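PDB 3I36: vascular protein tyrosine phosphatase 1 from Rattus norvegicus, which probably removes phosphate from phosphotyrosine side chains of signalling proteins, the present chain being the catalytic domain of a receptor-type tyrosine phosphatase. Local coordinates for residues A[29-34]-A[298-303]; A[36-41]-A[47-52]; A[270-275]-A[291-296]; A[257-262]-A[276-281]. All blocks are in the same frame, centred on the assembly; numbering follows the deposited sequence.

Contact 1 of 4, residues A[29-34]-A[298-303]; sequences ENFEAY and QCVLDI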
# COMPACT_ATOMS: atom_id res chain seq x y z
N GLU A 29 26.89 0.65 3.51
CA GLU A 29 28.11 0.63 4.33
C GLU A 29 28.15 1.79 5.32
O GLU A 29 28.90 1.76 6.30
CB GLU A 29 29.39 0.63 3.46
CG GLU A 29 29.61 1.87 2.56
CD GLU A 29 31.08 2.12 2.23
OE1 GLU A 29 31.94 1.52 2.91
OE2 GLU A 29 31.40 2.91 1.31
N ASN A 30 27.36 2.81 5.07
CA ASN A 30 27.33 3.97 5.95
C ASN A 30 26.00 4.10 6.67
O ASN A 30 25.80 5.01 7.47
CB ASN A 30 27.59 5.24 5.14
CG ASN A 30 28.93 5.22 4.45
OD1 ASN A 30 29.90 4.71 5.00
ND2 ASN A 30 28.99 5.77 3.24
N PHE A 31 25.07 3.18 6.39
CA PHE A 31 23.74 3.37 6.94
C PHE A 31 23.66 3.28 8.46
O PHE A 31 22.94 4.05 9.08
CB PHE A 31 22.69 2.45 6.31
CG PHE A 31 21.30 2.82 6.72
CD1 PHE A 31 20.61 3.84 6.06
CD2 PHE A 31 20.70 2.20 7.80
CE1 PHE A 31 19.34 4.20 6.45
CE2 PHE A 31 19.43 2.56 8.19
CZ PHE A 31 18.74 3.55 7.51
N GLU A 32 24.37 2.34 9.06
CA GLU A 32 24.24 2.21 10.50
C GLU A 32 24.68 3.47 11.23
O GLU A 32 24.03 3.90 12.19
CB GLU A 32 24.96 0.97 11.05
CG GLU A 32 24.79 0.84 12.56
CD GLU A 32 24.75 -0.59 13.04
OE1 GLU A 32 24.71 -1.52 12.20
OE2 GLU A 32 24.75 -0.79 14.28
N ALA A 33 25.78 4.07 10.78
CA ALA A 33 26.28 5.28 11.41
C ALA A 33 25.29 6.41 11.18
O ALA A 33 25.05 7.23 12.06
CB ALA A 33 27.63 5.66 10.83
N TYR A 34 24.72 6.44 9.97
CA TYR A 34 23.74 7.44 9.62
C TYR A 34 22.54 7.32 10.54
O TYR A 34 22.03 8.31 11.08
CB TYR A 34 23.34 7.27 8.15
CG TYR A 34 21.96 7.77 7.85
CD1 TYR A 34 21.73 9.10 7.50
CD2 TYR A 34 20.86 6.92 7.94
CE1 TYR A 34 20.45 9.56 7.23
CE2 TYR A 34 19.59 7.37 7.69
CZ TYR A 34 19.39 8.69 7.33
OH TYR A 34 18.12 9.12 7.07
N GLN A 298 14.40 1.70 10.60
CA GLN A 298 14.69 0.49 11.38
C GLN A 298 14.73 -0.73 10.46
O GLN A 298 15.59 -1.61 10.59
CB GLN A 298 13.65 0.28 12.48
CG GLN A 298 14.05 -0.84 13.45
CD GLN A 298 15.30 -0.49 14.22
OE1 GLN A 298 15.34 0.54 14.90
NE2 GLN A 298 16.34 -1.33 14.11
N CYS A 299 13.78 -0.79 9.54
CA CYS A 299 13.73 -1.87 8.56
C CYS A 299 15.05 -1.96 7.80
O CYS A 299 15.65 -3.02 7.72
CB CYS A 299 12.57 -1.68 7.60
SG CYS A 299 11.00 -2.07 8.34
N VAL A 300 15.48 -0.82 7.26
CA VAL A 300 16.74 -0.77 6.54
C VAL A 300 17.88 -1.25 7.42
O VAL A 300 18.72 -2.03 6.98
CB VAL A 300 17.06 0.66 6.05
CG1 VAL A 300 18.44 0.71 5.44
CG2 VAL A 300 16.00 1.11 5.05
N LEU A 301 17.92 -0.78 8.66
CA LEU A 301 19.00 -1.15 9.56
C LEU A 301 19.00 -2.65 9.78
O LEU A 301 20.05 -3.31 9.72
CB LEU A 301 18.87 -0.41 10.89
CG LEU A 301 20.02 -0.60 11.87
CD1 LEU A 301 21.27 0.03 11.29
CD2 LEU A 301 19.66 0.01 13.23
N ASP A 302 17.82 -3.19 10.03
CA ASP A 302 17.69 -4.62 10.30
C ASP A 302 18.06 -5.46 9.09
O ASP A 302 18.69 -6.51 9.23
CB ASP A 302 16.27 -4.93 10.77
CG ASP A 302 15.95 -4.29 12.11
OD1 ASP A 302 16.89 -3.79 12.76
OD2 ASP A 302 14.77 -4.28 12.51
N ILE A 303 17.68 -5.00 7.91
CA ILE A 303 17.99 -5.71 6.68
C ILE A 303 19.49 -5.73 6.46
O ILE A 303 20.08 -6.77 6.17
CB ILE A 303 17.31 -5.03 5.48
CG1 ILE A 303 15.80 -5.23 5.58
CG2 ILE A 303 17.87 -5.57 4.17
CD1 ILE A 303 15.01 -4.39 4.63

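Contact 2 of 4, residues A[36-41]-A[47-52]; sequences KKQQAD and AEEYED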
# COMPACT_ATOMS: atom_id res chain seq x y z
N LYS A 36 22.32 5.91 13.56
CA LYS A 36 22.66 6.32 14.92
C LYS A 36 22.65 7.84 15.01
O LYS A 36 22.15 8.40 15.98
CB LYS A 36 24.04 5.78 15.32
N LYS A 37 23.22 8.49 14.00
CA LYS A 37 23.25 9.94 13.94
C LYS A 37 21.84 10.51 13.97
O LYS A 37 21.54 11.45 14.70
CB LYS A 37 23.96 10.37 12.66
CG LYS A 37 24.19 11.85 12.52
CD LYS A 37 24.90 12.13 11.20
CE LYS A 37 26.16 11.30 11.08
NZ LYS A 37 26.69 11.28 9.68
N GLN A 38 20.96 9.92 13.16
CA GLN A 38 19.61 10.41 13.00
C GLN A 38 18.74 10.06 14.19
O GLN A 38 17.70 10.66 14.42
CB GLN A 38 19.00 9.82 11.73
CG GLN A 38 19.65 10.32 10.45
CD GLN A 38 19.69 11.84 10.39
OE1 GLN A 38 18.89 12.46 9.69
NE2 GLN A 38 20.61 12.44 11.13
N GLN A 39 19.19 9.06 14.94
CA GLN A 39 18.47 8.58 16.11
C GLN A 39 18.80 9.43 17.34
O GLN A 39 18.06 9.45 18.32
CB GLN A 39 18.82 7.12 16.35
CG GLN A 39 17.99 6.43 17.40
CD GLN A 39 18.43 4.99 17.60
OE1 GLN A 39 19.62 4.70 17.68
NE2 GLN A 39 17.47 4.08 17.69
N ALA A 40 19.92 10.14 17.27
CA ALA A 40 20.37 10.96 18.39
C ALA A 40 19.32 12.01 18.74
O ALA A 40 18.57 12.47 17.88
CB ALA A 40 21.69 11.62 18.07
N ASP A 41 19.29 12.39 20.01
CA ASP A 41 18.36 13.42 20.50
C ASP A 41 16.92 13.08 20.13
O ASP A 41 16.23 13.86 19.46
CB ASP A 41 18.75 14.80 19.98
CG ASP A 41 20.08 15.28 20.56
OD1 ASP A 41 20.65 14.55 21.41
OD2 ASP A 41 20.55 16.36 20.15
N ALA A 47 13.30 13.01 12.65
CA ALA A 47 12.20 13.96 12.78
C ALA A 47 12.36 15.09 11.78
O ALA A 47 11.39 15.55 11.19
CB ALA A 47 12.13 14.50 14.21
N GLU A 48 13.60 15.53 11.59
CA GLU A 48 13.89 16.60 10.65
C GLU A 48 13.61 16.17 9.21
O GLU A 48 13.03 16.92 8.42
CB GLU A 48 15.35 17.04 10.77
CG GLU A 48 15.71 18.20 9.85
CD GLU A 48 17.14 18.68 10.07
OE1 GLU A 48 18.02 17.83 10.34
OE2 GLU A 48 17.37 19.90 9.99
N GLU A 49 14.04 14.96 8.87
CA GLU A 49 13.81 14.45 7.52
C GLU A 49 12.32 14.37 7.29
O GLU A 49 11.81 14.78 6.25
CB GLU A 49 14.42 13.07 7.35
CG GLU A 49 15.92 13.09 7.22
CD GLU A 49 16.50 11.70 7.09
OE1 GLU A 49 17.72 11.56 7.30
OE2 GLU A 49 15.74 10.75 6.80
N TYR A 50 11.62 13.84 8.28
CA TYR A 50 10.20 13.61 8.15
C TYR A 50 9.45 14.94 8.07
O TYR A 50 8.49 15.08 7.33
CB TYR A 50 9.70 12.76 9.32
CG TYR A 50 8.30 12.29 9.11
CD1 TYR A 50 8.01 11.32 8.15
CD2 TYR A 50 7.26 12.83 9.85
CE1 TYR A 50 6.71 10.90 7.95
CE2 TYR A 50 5.97 12.41 9.67
CZ TYR A 50 5.70 11.45 8.71
OH TYR A 50 4.41 11.06 8.54
N GLU A 51 9.91 15.92 8.84
CA GLU A 51 9.30 17.25 8.80
C GLU A 51 9.51 17.88 7.43
O GLU A 51 8.64 18.58 6.91
CB GLU A 51 9.89 18.14 9.89
CG GLU A 51 9.49 19.61 9.78
CD GLU A 51 8.02 19.85 10.06
OE1 GLU A 51 7.32 18.93 10.53
OE2 GLU A 51 7.55 20.98 9.81
N ASP A 52 10.66 17.61 6.84
CA ASP A 52 10.97 18.11 5.50
C ASP A 52 10.04 17.53 4.45
O ASP A 52 9.82 18.13 3.40
CB ASP A 52 12.41 17.76 5.12
CG ASP A 52 13.40 18.72 5.70
OD1 ASP A 52 12.98 19.79 6.19
OD2 ASP A 52 14.60 18.41 5.66

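Contact 3 of 4, residues A[270-275]-A[291-296]; sequences VDVYGI and DQYVFL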
# COMPACT_ATOMS: atom_id res chain seq x y z
N VAL A 270 20.49 3.34 0.16
CA VAL A 270 19.10 3.56 0.48
C VAL A 270 18.83 5.04 0.40
O VAL A 270 19.69 5.88 0.62
CB VAL A 270 18.70 2.99 1.86
CG1 VAL A 270 19.19 1.55 2.02
CG2 VAL A 270 19.22 3.85 2.97
N ASP A 271 17.59 5.34 0.08
CA ASP A 271 17.14 6.70 0.10
C ASP A 271 15.70 6.65 0.55
O ASP A 271 14.77 6.67 -0.26
CB ASP A 271 17.27 7.34 -1.28
CG ASP A 271 17.04 8.83 -1.24
OD1 ASP A 271 16.68 9.35 -0.15
OD2 ASP A 271 17.21 9.48 -2.28
N VAL A 272 15.52 6.57 1.86
CA VAL A 272 14.20 6.46 2.42
C VAL A 272 13.50 7.78 2.13
O VAL A 272 12.33 7.80 1.76
CB VAL A 272 14.28 6.26 3.93
CG1 VAL A 272 12.87 6.23 4.55
CG2 VAL A 272 15.05 4.97 4.24
N TYR A 273 14.23 8.86 2.33
CA TYR A 273 13.67 10.18 2.11
C TYR A 273 13.15 10.28 0.68
O TYR A 273 12.03 10.72 0.46
CB TYR A 273 14.73 11.25 2.36
CG TYR A 273 14.18 12.65 2.21
CD1 TYR A 273 13.67 13.33 3.31
CD2 TYR A 273 14.17 13.27 0.98
CE1 TYR A 273 13.17 14.60 3.18
CE2 TYR A 273 13.67 14.55 0.84
CZ TYR A 273 13.17 15.20 1.94
OH TYR A 273 12.67 16.47 1.80
N GLY A 274 13.97 9.87 -0.28
CA GLY A 274 13.61 9.95 -1.69
C GLY A 274 12.41 9.08 -2.01
O GLY A 274 11.54 9.45 -2.80
N ILE A 275 12.34 7.92 -1.37
CA ILE A 275 11.20 7.05 -1.58
C ILE A 275 9.95 7.70 -1.03
O ILE A 275 8.94 7.79 -1.72
CB ILE A 275 11.42 5.69 -0.92
CG1 ILE A 275 12.48 4.92 -1.72
CG2 ILE A 275 10.11 4.89 -0.89
CD1 ILE A 275 13.07 3.75 -0.96
N ASP A 291 6.76 7.78 13.52
CA ASP A 291 7.11 6.44 13.99
C ASP A 291 7.25 5.51 12.80
O ASP A 291 8.19 4.71 12.72
CB ASP A 291 6.04 5.89 14.95
CG ASP A 291 5.95 6.68 16.25
OD1 ASP A 291 6.67 7.68 16.43
OD2 ASP A 291 5.14 6.28 17.11
N GLN A 292 6.33 5.61 11.85
CA GLN A 292 6.44 4.78 10.66
C GLN A 292 7.71 5.09 9.90
O GLN A 292 8.37 4.18 9.40
CB GLN A 292 5.23 4.97 9.74
CG GLN A 292 3.99 4.32 10.31
CD GLN A 292 2.74 4.73 9.59
OE1 GLN A 292 2.77 5.55 8.67
NE2 GLN A 292 1.61 4.19 10.02
N TYR A 293 8.04 6.37 9.78
CA TYR A 293 9.23 6.77 9.05
C TYR A 293 10.48 6.22 9.73
O TYR A 293 11.41 5.77 9.07
CB TYR A 293 9.30 8.29 8.97
CG TYR A 293 10.41 8.79 8.08
CD1 TYR A 293 10.25 8.86 6.71
CD2 TYR A 293 11.63 9.20 8.62
CE1 TYR A 293 11.25 9.32 5.90
CE2 TYR A 293 12.64 9.68 7.81
CZ TYR A 293 12.44 9.73 6.44
OH TYR A 293 13.42 10.20 5.61
N VAL A 294 10.51 6.29 11.05
CA VAL A 294 11.63 5.72 11.78
C VAL A 294 11.64 4.21 11.61
O VAL A 294 12.68 3.61 11.42
CB VAL A 294 11.59 6.09 13.27
CG1 VAL A 294 12.70 5.35 14.03
CG2 VAL A 294 11.73 7.59 13.43
N PHE A 295 10.45 3.61 11.67
CA PHE A 295 10.30 2.18 11.45
C PHE A 295 10.92 1.76 10.12
O PHE A 295 11.54 0.70 10.03
CB PHE A 295 8.82 1.79 11.51
CG PHE A 295 8.55 0.33 11.30
CD1 PHE A 295 8.71 -0.58 12.34
CD2 PHE A 295 8.10 -0.14 10.08
CE1 PHE A 295 8.43 -1.93 12.16
CE2 PHE A 295 7.84 -1.47 9.88
CZ PHE A 295 8.00 -2.37 10.92
N LEU A 296 10.76 2.60 9.09
CA LEU A 296 11.36 2.28 7.79
C LEU A 296 12.84 2.24 7.92
O LEU A 296 13.52 1.35 7.39
CB LEU A 296 11.06 3.38 6.78
CG LEU A 296 9.71 3.33 6.13
CD1 LEU A 296 9.63 4.45 5.12
CD2 LEU A 296 9.57 1.96 5.48

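Contact 4 of 4, residues A[257-262]-A[276-281]; sequences IDRLIY and VYDLRM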
# COMPACT_ATOMS: atom_id res chain seq x y z
N ILE A 257 9.14 -0.01 2.22
CA ILE A 257 10.02 -1.10 2.61
C ILE A 257 10.36 -1.93 1.38
O ILE A 257 11.49 -2.36 1.17
CB ILE A 257 9.31 -2.02 3.60
CG1 ILE A 257 9.22 -1.35 4.97
CG2 ILE A 257 10.03 -3.36 3.70
CD1 ILE A 257 8.31 -2.11 5.93
N ASP A 258 9.36 -2.17 0.55
CA ASP A 258 9.58 -3.00 -0.63
C ASP A 258 10.61 -2.33 -1.52
O ASP A 258 11.54 -2.96 -2.04
CB ASP A 258 8.27 -3.20 -1.39
CG ASP A 258 8.46 -4.03 -2.65
OD1 ASP A 258 8.84 -5.22 -2.54
OD2 ASP A 258 8.23 -3.50 -3.75
N ARG A 259 10.43 -1.03 -1.71
CA ARG A 259 11.33 -0.27 -2.55
C ARG A 259 12.74 -0.21 -1.97
O ARG A 259 13.71 -0.34 -2.71
CB ARG A 259 10.76 1.12 -2.76
CG ARG A 259 9.49 1.08 -3.59
CD ARG A 259 8.89 2.46 -3.74
NE ARG A 259 9.81 3.39 -4.39
CZ ARG A 259 9.46 4.59 -4.83
NH1 ARG A 259 8.20 5.00 -4.72
NH2 ARG A 259 10.37 5.38 -5.39
N LEU A 260 12.83 -0.01 -0.66
CA LEU A 260 14.12 0.04 0.01
C LEU A 260 14.86 -1.26 -0.15
O LEU A 260 16.08 -1.28 -0.33
CB LEU A 260 13.92 0.33 1.49
CG LEU A 260 13.62 1.80 1.72
CD1 LEU A 260 13.00 1.96 3.09
CD2 LEU A 260 14.92 2.60 1.56
N ILE A 261 14.15 -2.37 -0.04
CA ILE A 261 14.82 -3.66 -0.15
C ILE A 261 15.42 -3.82 -1.53
O ILE A 261 16.57 -4.24 -1.68
CB ILE A 261 13.87 -4.83 0.17
CG1 ILE A 261 13.49 -4.79 1.66
CG2 ILE A 261 14.51 -6.16 -0.23
CD1 ILE A 261 12.35 -5.75 2.04
N TYR A 262 14.67 -3.47 -2.57
CA TYR A 262 15.23 -3.54 -3.91
C TYR A 262 16.47 -2.67 -4.03
O TYR A 262 17.48 -3.08 -4.60
CB TYR A 262 14.24 -3.09 -4.94
CG TYR A 262 13.25 -4.15 -5.35
CD1 TYR A 262 13.68 -5.32 -5.98
CD2 TYR A 262 11.89 -3.97 -5.15
CE1 TYR A 262 12.78 -6.28 -6.37
CE2 TYR A 262 10.98 -4.93 -5.55
CZ TYR A 262 11.43 -6.08 -6.16
OH TYR A 262 10.52 -7.02 -6.57
N VAL A 276 9.99 8.16 0.22
CA VAL A 276 8.78 8.68 0.82
C VAL A 276 8.37 9.93 0.08
O VAL A 276 7.19 10.15 -0.17
CB VAL A 276 8.94 8.96 2.32
CG1 VAL A 276 7.66 9.61 2.89
CG2 VAL A 276 9.28 7.64 3.05
N TYR A 277 9.35 10.74 -0.30
CA TYR A 277 9.07 11.92 -1.11
C TYR A 277 8.27 11.54 -2.35
O TYR A 277 7.21 12.11 -2.64
CB TYR A 277 10.38 12.56 -1.53
CG TYR A 277 10.20 13.92 -2.13
CD1 TYR A 277 10.53 15.06 -1.42
CD2 TYR A 277 9.70 14.06 -3.43
CE1 TYR A 277 10.36 16.31 -1.97
CE2 TYR A 277 9.53 15.31 -3.99
CZ TYR A 277 9.87 16.43 -3.25
OH TYR A 277 9.69 17.68 -3.79
N ASP A 278 8.79 10.56 -3.07
CA ASP A 278 8.11 10.04 -4.24
C ASP A 278 6.69 9.56 -3.90
O ASP A 278 5.73 9.89 -4.59
CB ASP A 278 8.92 8.88 -4.80
CG ASP A 278 8.39 8.40 -6.13
OD1 ASP A 278 7.96 9.23 -6.95
OD2 ASP A 278 8.46 7.18 -6.35
N LEU A 279 6.55 8.80 -2.83
CA LEU A 279 5.22 8.36 -2.42
C LEU A 279 4.31 9.55 -2.19
O LEU A 279 3.17 9.56 -2.66
CB LEU A 279 5.29 7.48 -1.17
CG LEU A 279 6.09 6.19 -1.37
CD1 LEU A 279 6.03 5.39 -0.07
CD2 LEU A 279 5.55 5.38 -2.54
N ARG A 280 4.80 10.55 -1.48
CA ARG A 280 4.00 11.74 -1.20
C ARG A 280 3.61 12.51 -2.46
O ARG A 280 2.59 13.19 -2.48
CB ARG A 280 4.74 12.70 -0.29
CG ARG A 280 4.96 12.18 1.11
CD ARG A 280 3.68 12.21 1.94
NE ARG A 280 4.01 11.63 3.23
CZ ARG A 280 4.60 12.29 4.21
NH1 ARG A 280 4.87 13.59 4.07
NH2 ARG A 280 4.91 11.66 5.34
N MET A 281 4.42 12.41 -3.51
CA MET A 281 4.08 13.03 -4.78
C MET A 281 2.98 12.26 -5.48
O MET A 281 2.47 12.68 -6.52
CB MET A 281 5.31 13.11 -5.68
CG MET A 281 6.32 14.15 -5.24
SD MET A 281 5.57 15.78 -5.28
CE MET A 281 5.10 15.89 -7.01

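Contact 1 of 4, residues A[29-34]-A[298-303]
Phe-31 drives its ring against Val-300, the two side chains crossing at about a right angle. Val-300 CG1 stands over one face, 3.4 Å from the centroid of the Phe-31 ring and 9° off its normal, a CH-pi contact in which a single methyl is centred over the ring, within touching distance of all six carbons. CG of Phe-31 lies anti to the backbone N (chi1 -170°), which lays the ring under the Val-300 methyl. Its CE2 corner reaches farther along that helix and comes 4.1 Å from Leu-301 CB. The contact joins the first long helix of the catalytic domain, 28-53, to its last, 290-305; their segments run 9.8 Å apart in a direction closer to antiparallel than parallel (130°). Val-270 of strand 269-270 touches both Phe-31 and Val-300, and Ile-304 adds to the apolar surroundings of the ring. An alanine at Phe-31 is likely to open a gap beneath Val-300 CG1 and leave that methyl without its aromatic face. One residue on, Glu-32 lays its aliphatic stem across the end of Leu-301: CD1 of Leu-301 is 3.8 Å from Glu-32 CB and equally near CG. The Glu-32 carboxylate, its OE1 still beside the same methyl, forms a salt bridge through OE2 with Arg-305, farther along helix 290-305.

Contact 2 of 4, residues A[36-41]-A[47-52]
Gln-38 and Ala-47 bring the two backbones nearest, their CA atoms 8.2 Å apart, as the chain of helix 28-53 turns through non-helical backbone angles at Ala-40 and left-handed ones at Asp-41. A backbone hydrogen bond between Gln-38 and Phe-46 spans the same turn. Across it the side chains of Gln-38 and Glu-49 meet at about a right angle, amide and carboxylate planes 32° apart. Gln-38 folds at chi2 (-53°), which brings its amide round to the acid, whereas Glu-49 is extended beyond CG and reaches out to it. The atom modelled as Gln-38 OE1 lies 2.8 Å from Glu-49 OE1; the amide is probably turned over in the model, and with it turned back a hydrogen bond is possible. The same Glu-49 OE1 is hydrogen-bonded to Tyr-34 OH one helical turn before Gln-38, and Glu-49 OE2 to Tyr-293 OH of helix 290-305. A leucine in place of Gln-38 would probably take away a possible polar partner of Glu-49 OE1 and set an apolar group against a buried carboxylate. The chemistry is that of a buried acid serving as a polar junction: two tyrosine hydroxyls grip its separate oxygens, and so probably limit its rotation and help it carry a negative charge away from bulk solvent.

Contact 3 of 4, residues A[270-275]-A[291-296]
Val-272 sets its CG1 methyl against both Leu-296 and Tyr-293, where the first turn of helix 272-280 packs on helix 290-305 in the helical part of the phosphatase domain. CG1 is 3.7 Å from Leu-296 CD1 and just as close to Tyr-293 CE1. The chi1 of 176° puts this branch, and not CG2, on the side of both partners. The Tyr-293 side chain reaches on past it, bringing its OH to 3.5 Å from Tyr-273 CA and to the edge of the Tyr-273 ring, near the ring plane. A second shell sets these groups in place. Glu-49 of helix 28-53 holds the Tyr-293 hydroxyl by a hydrogen bond, Lys-24 lies against the Tyr-273 ring in a cation-pi contact, and Val-300 extends the apolar surface round Val-272. Next to Tyr-293, Gln-292 OE1 accepts from the backbone N of Gln-288, a probable substrate-binding residue. The start of helix 272-280 is fixed by its N-cap, Asp-271: Gly-274 N donates to Asp-271 OD1 over 2.8 Å, arriving from above the carboxylate plane, 68° out of it.

Contact 4 of 4, residues A[257-262]-A[276-281]
Asp-278 receives both terminal nitrogens of Arg-259 on one oxygen. NH1 of Arg-259 is 2.7 Å from Asp-278 OD2, and NH2 of Arg-259 stands 2.8 Å from the same OD2, an end-on salt bridge in which two donors share a single acceptor. Both bonds are bent, with N-H...O angles of 140° and 137°, as expected when two N-H groups of one guanidinium converge on one point. The acid sits close to the guanidinium plane, but its own plane is turned 83° from it: NH1 and NH2 come to the anti side of OD2 from opposite faces of the carboxylate. A bend at chi3 of Arg-259 helps bring the group to this position, and Pro-106 touches both charged side chains. Leu-279 then runs alongside the arginine in the opposite direction, its CD2 3.5 Å from Arg-259 NH1, an apolar branch beside the nitrogen that also serves the acid. Leu-279 also touches Met-286. Arg-280 is held by different partners: its NE and NH2 bind the backbone oxygens of Met-286 and Val-287, in the segment leading to helix 290-305. The bridge thus ties helix 272-280 to helix 249-267, which starts within the last residues of the CX5R phosphate-binding loop. The CX5R loop leading into a helix is characteristic of the cysteine-based phosphatases, protein tyrosine phosphatases among them, with Cys-244 the probable nucleophile and Arg-250 probably binding the substrate.

Overall arrangement
The four contacts join helices lying on the same side of the domain's centre. Contacts 3 and 4 have centres about 8 Å apart, share helix 272-280, and touch where Leu-296 CD2 lies 3.4 Å from Ile-257 CG1. Contact 1 meets contact 4 at helix 249-267, with Ile-303 CD1 3.4 Å from Ile-261 CG1. Glu-49 makes contact 2 the polar link between contacts 1 and 3, whose centres are 14 and 11 Å from it. Contacts 3 and 4 lie nearest the probable active site: the Leu-279 side chain is about 8 Å from that of Val-248 and the Tyr-293 side chain about 9 Å from that of Gln-288, while contacts 1 and 2 are remote from it.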